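Local coordinates for protein tudor (PDB 4Q5W) that may act in piRNA metabolism with the Piwi proteins Aub and AGO3, is needed for germ-cell formation, and is represented here by its ninth extended Tudor domain, at residues Asn13-Tyr18 against Ile109-Pro114; Ala141-Asn146 against Val153-Thr158. One frame throughout, in Å; residues are numbered along the deposited sequence.

Interaction 1: Asn13-Tyr18 against Ile109-Pro114; sequences NTSRIY and ICSMEP
Ile109 lies against two flat groups at once, the phenol ring of Tyr18 and the guanidinium of Arg16. This is an edge-to-edge meeting of antiparallel strands in the staphylococcal-nuclease-like (OB-fold) part of the extended Tudor domain. Ile109 CG1 makes a CH-pi contact over the Tyr18 ring face, 3.9 Å from its centroid, while Ile109 CD1 sits 3.5 Å above the Arg16 guanidinium plane, off toward its rim. Tyr18 and Ile109 are a non-hydrogen-bonded pair, and their similar first torsions (chi1 -72° and -57°) let both side chains run the same way. With a serine in place of Tyr18, Ile109 CG1 would probably lose its aromatic platform and a gap would open beside it. On the sheet face opposite Tyr18 and Ile109, Ile17, beta-branched as suits a strand, carries CD1 tightly against Met112 CG at 3.5 Å; flexible Met112 bends its thioether to fit the core under helix 122-134. Paired backbone bonds join Ile17 and Cys110. Before them the chain makes a type I turn, with an Asx turn in which Asn13 OD1 accepts from Ser15 N, and Thr14 O takes Met112 N at 2.9 Å. A water donates to Glu113 O (2.9 Å) and is also hydrogen-bonded to Ser15 OG.

Interaction 2: Ala141-Asn146 against Val153-Thr158; sequences AVEFVN and VVRLTT
The guanidinium of Arg155 has Val145 CG2 over the centre of one face, 3.8 Å above the plane, and Glu143 OE2 at its edge. Glu143 and Arg155 are a cross-strand pair lying side by side and form a salt bridge through OE2 and NH1. In the Glu143 conformer given, the carboxylate is turned 67° from the guanidinium plane, and one oxygen makes the approach instead of a bidentate, coplanar salt bridge. The modelled separation is implausibly short and Glu143 has two conformers, so both the length and this orientation are doubtful. The other flat group, the Phe144 ring, meets Val154 CG1 obliquely, 3.5 Å from CD1.

These strands form an antiparallel beta hairpin. Ala141 with Thr157 and Glu143 with Arg155 are hydrogen-bonded pairs, the latter closed by Glu143 N to Arg155 O (3.0 Å) and Arg155 N to Glu143 O (2.7 Å). Near the hairpin's connecting loop the register slips by one in a classic beta bulge: Val145 and Asn146 both face Val153. Val153 O therefore accepts twice, from Val145 N (2.7 Å) and Asn146 N (3.1 Å), both from the same face of its carbonyl plane. The helix-like backbone of Val145 (phi -87°, psi -46°) makes room for the extra residue and brings its side chain across Arg155. Asn146 suits the start of the loop because its OD1 accepts from Ser148 OG.

Val142, Phe144, Val154 and Leu156 share the inner face. The branched Val142 reaches both neighbours, CG1 to Val154 CG1 at 3.8 Å and CG2 to Leu156 CD2. Val142 and Leu156 pack on strands 5-11 and 16-21, Phe144 on Phe21, and Val154 on Cys110. Ala141, Glu143, Arg155 and Thr157 take the other face. This chemistry implies a two-sided hairpin, with its inner face suited to an apolar core and its charged outer pair probably adding electrostatic attraction across the strands.

The centres of interactions 1 and 2 lie about 10 Å apart in one five-stranded sheet, in which strand 108-112 pairs with 16-21 on one edge and, in parallel, with 153-158 on the other. Contact between them is direct: Ser111 O lies 2.8 Å from Val154 N, a probable hydrogen bond. Along the chain they come in series. Interaction 1 spans 90 intervening residues, which include the strands of the Tudor barrel, 52-56 to 87-90, whereas interaction 2 closes a local hairpin after two further helices. Residues 13-18 and 109-114 thus bring the two ends of the Tudor insertion together, and the later hairpin extends the same sheet, making one nuclease-like module from sequence on both sides of it.

Interaction 1: Asn13-Tyr18 against Ile109-Pro114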
loop_
_atom_site.group_PDB
_atom_site.type_symbol
_atom_site.label_atom_id
_atom_site.label_comp_id
_atom_site.label_asym_id
_atom_site.label_seq_id
_atom_site.Cartn_x
_atom_site.Cartn_y
_atom_site.Cartn_z
ATOM N N ASN A 13 8.275 1.446 3.247
ATOM C CA ASN A 13 9.712 1.246 3.093
ATOM C C ASN A 13 9.897 -0.216 2.712
ATOM O O ASN A 13 8.911 -0.931 2.538
ATOM C CB ASN A 13 10.466 1.583 4.383
ATOM C CG ASN A 13 9.927 0.832 5.593
ATOM O OD1 ASN A 13 10.041 -0.393 5.688
ATOM N ND2 ASN A 13 9.360 1.570 6.535
ATOM N N THR A 14 11.134 -0.678 2.566
ATOM C CA THR A 14 11.316 -2.042 2.061
ATOM C C THR A 14 10.856 -3.103 3.062
ATOM O O THR A 14 10.639 -4.260 2.692
ATOM C CB THR A 14 12.763 -2.322 1.578
ATOM O OG1 THR A 14 13.674 -2.200 2.676
ATOM C CG2 THR A 14 13.152 -1.346 0.479
ATOM N N SER A 15 10.687 -2.698 4.319
ATOM C CA SER A 15 10.259 -3.622 5.366
ATOM C C SER A 15 8.776 -3.490 5.704
ATOM O O SER A 15 8.286 -4.148 6.627
ATOM C CB SER A 15 11.101 -3.442 6.628
ATOM O OG SER A 15 12.432 -3.865 6.385
ATOM N N ARG A 16 8.072 -2.651 4.947
ATOM C CA ARG A 16 6.649 -2.434 5.177
ATOM C C ARG A 16 5.957 -2.169 3.849
ATOM O O ARG A 16 5.836 -1.026 3.404
ATOM C CB ARG A 16 6.431 -1.279 6.169
ATOM C CG ARG A 16 4.978 -1.088 6.597
ATOM C CD ARG A 16 4.875 -0.081 7.729
ATOM N NE ARG A 16 3.498 0.320 7.994
ATOM C CZ ARG A 16 2.731 -0.222 8.932
ATOM N NH1 ARG A 16 1.489 0.207 9.109
ATOM N NH2 ARG A 16 3.201 -1.202 9.687
ATOM N N ILE A 17 5.516 -3.251 3.215
ATOM C CA ILE A 17 4.949 -3.186 1.881
ATOM C C ILE A 17 3.534 -3.743 1.925
ATOM O O ILE A 17 3.331 -4.853 2.406
ATOM C CB ILE A 17 5.793 -4.036 0.903
ATOM C CG1 ILE A 17 7.239 -3.538 0.870
ATOM C CG2 ILE A 17 5.207 -4.013 -0.514
ATOM C CD1 ILE A 17 8.142 -4.442 0.049
ATOM N N TYR A 18 2.569 -2.963 1.441
ATOM C CA TYR A 18 1.172 -3.395 1.348
ATOM C C TYR A 18 0.918 -4.152 0.050
ATOM O O TYR A 18 1.215 -3.638 -1.026
ATOM C CB TYR A 18 0.246 -2.173 1.394
ATOM C CG TYR A 18 0.149 -1.525 2.756
ATOM C CD1 TYR A 18 1.126 -0.640 3.197
ATOM C CD2 TYR A 18 -0.930 -1.780 3.586
ATOM C CE1 TYR A 18 1.035 -0.038 4.441
ATOM C CE2 TYR A 18 -1.032 -1.182 4.835
ATOM C CZ TYR A 18 -0.046 -0.312 5.254
ATOM O OH TYR A 18 -0.146 0.281 6.495
ATOM N N ILE A 109 0.281 -6.531 5.053
ATOM C CA ILE A 109 1.622 -5.968 5.108
ATOM C C ILE A 109 2.692 -7.055 5.181
ATOM O O ILE A 109 2.594 -7.997 5.974
ATOM C CB ILE A 109 1.788 -5.053 6.325
ATOM C CG1 ILE A 109 0.746 -3.936 6.304
ATOM C CG2 ILE A 109 3.196 -4.475 6.369
ATOM C CD1 ILE A 109 0.739 -3.090 7.569
ATOM N N CYS A 110 3.710 -6.928 4.336
ATOM C CA CYS A 110 4.852 -7.834 4.371
ATOM C C CYS A 110 6.146 -7.045 4.331
ATOM O O CYS A 110 6.137 -5.840 4.085
ATOM C CB CYS A 110 4.808 -8.789 3.184
ATOM S SG CYS A 110 3.343 -9.824 3.179
ATOM N N SER A 111 7.258 -7.735 4.553
ATOM C CA SER A 111 8.568 -7.104 4.571
ATOM C C SER A 111 9.533 -7.856 3.668
ATOM O O SER A 111 9.537 -9.078 3.659
ATOM C CB SER A 111 9.115 -7.114 5.998
ATOM O OG SER A 111 10.474 -6.690 6.035
ATOM N N MET A 112 10.358 -7.133 2.918
ATOM C CA MET A 112 11.469 -7.785 2.242
ATOM C C MET A 112 12.520 -8.106 3.291
ATOM O O MET A 112 12.450 -7.631 4.430
ATOM C CB MET A 112 12.070 -6.884 1.155
ATOM C CG MET A 112 11.038 -6.324 0.193
ATOM S SD MET A 112 11.760 -5.236 -1.050
ATOM C CE MET A 112 12.584 -6.494 -1.989
ATOM N N GLU A 113 13.479 -8.937 2.908
ATOM C CA GLU A 113 14.649 -9.199 3.721
ATOM C C GLU A 113 15.375 -7.874 3.999
ATOM O O GLU A 113 15.229 -6.917 3.235
ATOM C CB GLU A 113 15.547 -10.193 2.990
ATOM C CG GLU A 113 14.888 -11.567 2.829
ATOM C CD GLU A 113 15.529 -12.394 1.739
ATOM O OE1 GLU A 113 15.227 -12.136 0.549
ATOM O OE2 GLU A 113 16.325 -13.292 2.077
ATOM N N PRO A 114 16.108 -7.797 5.124
ATOM C CA PRO A 114 16.811 -6.567 5.498
ATOM C C PRO A 114 18.106 -6.377 4.727
ATOM O O PRO A 114 18.748 -7.353 4.337
ATOM C CB PRO A 114 17.137 -6.795 6.979
ATOM C CG PRO A 114 17.260 -8.249 7.106
ATOM C CD PRO A 114 16.206 -8.815 6.183
HETATM O O HOH W 1 13.980 -4.427 3.870
#

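Interaction 2: Ala141-Asn146 against Val153-Thr158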
loop_
_atom_site.group_PDB
_atom_site.type_symbol
_atom_site.label_atom_id
_atom_site.label_comp_id
_atom_site.label_asym_id
_atom_site.label_seq_id
_atom_site.Cartn_x
_atom_site.Cartn_y
_atom_site.Cartn_z
ATOM N N ALA A 141 5.311 -12.209 -7.761
ATOM C CA ALA A 141 5.216 -13.513 -7.140
ATOM C C ALA A 141 5.782 -13.400 -5.735
ATOM O O ALA A 141 6.770 -12.698 -5.504
ATOM C CB ALA A 141 5.970 -14.565 -7.958
ATOM N N VAL A 142 5.145 -14.078 -4.790
ATOM C CA VAL A 142 5.528 -13.948 -3.391
ATOM C C VAL A 142 5.901 -15.301 -2.795
ATOM O O VAL A 142 5.147 -16.265 -2.897
ATOM C CB VAL A 142 4.370 -13.342 -2.553
ATOM C CG1 VAL A 142 4.783 -13.173 -1.083
ATOM C CG2 VAL A 142 3.911 -12.035 -3.152
ATOM N N GLU A 143 7.088 -15.386 -2.212
ATOM C CA GLU A 143 7.494 -16.556 -1.447
ATOM C C GLU A 143 7.764 -16.145 -0.001
ATOM O O GLU A 143 8.427 -15.134 0.233
ATOM C CB GLU A 143 8.755 -17.169 -2.060
ATOM C CG GLU A 143 9.458 -18.181 -1.174
ATOM C CD GLU A 143 10.657 -18.809 -1.855
ATOM O OE1 GLU A 143 10.676 -18.833 -3.105
ATOM O OE2 GLU A 143 11.579 -19.274 -1.144
ATOM N N PHE A 144 7.273 -16.925 0.958
ATOM C CA PHE A 144 7.473 -16.586 2.369
ATOM C C PHE A 144 8.773 -17.101 2.976
ATOM O O PHE A 144 9.048 -18.295 2.972
ATOM C CB PHE A 144 6.268 -17.008 3.213
ATOM C CG PHE A 144 5.064 -16.142 2.995
ATOM C CD1 PHE A 144 4.866 -15.016 3.763
ATOM C CD2 PHE A 144 4.156 -16.434 1.994
ATOM C CE1 PHE A 144 3.775 -14.199 3.551
ATOM C CE2 PHE A 144 3.066 -15.619 1.777
ATOM C CZ PHE A 144 2.877 -14.505 2.554
ATOM N N VAL A 145 9.569 -16.177 3.506
ATOM C CA VAL A 145 10.804 -16.528 4.194
ATOM C C VAL A 145 10.516 -16.812 5.658
ATOM O O VAL A 145 10.991 -17.803 6.214
ATOM C CB VAL A 145 11.835 -15.391 4.130
ATOM C CG1 VAL A 145 13.146 -15.823 4.788
ATOM C CG2 VAL A 145 12.064 -14.947 2.688
ATOM N N ASN A 146 9.740 -15.934 6.283
ATOM C CA ASN A 146 9.397 -16.080 7.694
ATOM C C ASN A 146 7.968 -15.631 7.944
ATOM O O ASN A 146 7.703 -14.437 8.074
ATOM C CB ASN A 146 10.355 -15.258 8.562
ATOM C CG ASN A 146 10.130 -15.465 10.061
ATOM O OD1 ASN A 146 9.139 -16.064 10.490
ATOM N ND2 ASN A 146 11.054 -14.955 10.863
ATOM N N VAL A 153 8.288 -11.914 6.526
ATOM C CA VAL A 153 9.342 -11.629 5.566
ATOM C C VAL A 153 9.152 -12.457 4.298
ATOM O O VAL A 153 8.899 -13.659 4.377
ATOM C CB VAL A 153 10.724 -11.903 6.167
ATOM C CG1 VAL A 153 11.810 -11.576 5.163
ATOM C CG2 VAL A 153 10.905 -11.088 7.446
ATOM N N VAL A 154 9.277 -11.810 3.139
ATOM C CA VAL A 154 8.997 -12.458 1.861
ATOM C C VAL A 154 10.066 -12.166 0.822
ATOM O O VAL A 154 10.842 -11.210 0.963
ATOM C CB VAL A 154 7.677 -11.949 1.265
ATOM C CG1 VAL A 154 6.495 -12.309 2.167
ATOM C CG2 VAL A 154 7.762 -10.458 1.032
ATOM N N ARG A 155 10.100 -13.002 -0.214
ATOM C CA ARG A 155 10.892 -12.745 -1.410
ATOM C C ARG A 155 9.949 -12.394 -2.541
ATOM O O ARG A 155 8.982 -13.113 -2.779
ATOM C CB ARG A 155 11.686 -13.975 -1.823
ATOM C CG ARG A 155 12.882 -14.271 -0.961
ATOM C CD ARG A 155 13.705 -15.369 -1.596
ATOM N NE ARG A 155 14.492 -16.060 -0.589
ATOM C CZ ARG A 155 14.037 -17.094 0.107
ATOM N NH1 ARG A 155 12.813 -17.550 -0.113
ATOM N NH2 ARG A 155 14.806 -17.674 1.017
ATOM N N LEU A 156 10.229 -11.300 -3.239
ATOM C CA LEU A 156 9.354 -10.844 -4.313
ATOM C C LEU A 156 10.035 -10.978 -5.666
ATOM O O LEU A 156 11.205 -10.629 -5.816
ATOM C CB LEU A 156 8.967 -9.379 -4.093
ATOM C CG LEU A 156 8.354 -9.044 -2.730
ATOM C CD1 LEU A 156 8.222 -7.539 -2.579
ATOM C CD2 LEU A 156 7.005 -9.719 -2.572
ATOM N N THR A 157 9.303 -11.490 -6.648
ATOM C CA THR A 157 9.794 -11.640 -8.015
ATOM C C THR A 157 8.797 -10.947 -8.952
ATOM O O THR A 157 7.595 -11.102 -8.764
ATOM C CB THR A 157 9.894 -13.142 -8.380
ATOM O OG1 THR A 157 10.662 -13.834 -7.384
ATOM C CG2 THR A 157 10.550 -13.336 -9.727
ATOM N N THR A 158 9.272 -10.197 -9.946
ATOM C CA THR A 158 8.327 -9.555 -10.862
ATOM C C THR A 158 7.530 -10.634 -11.579
ATOM O O THR A 158 8.085 -11.633 -12.031
ATOM C CB THR A 158 9.010 -8.638 -11.893
ATOM O OG1 THR A 158 9.906 -9.409 -12.709
ATOM C CG2 THR A 158 9.778 -7.526 -11.190
#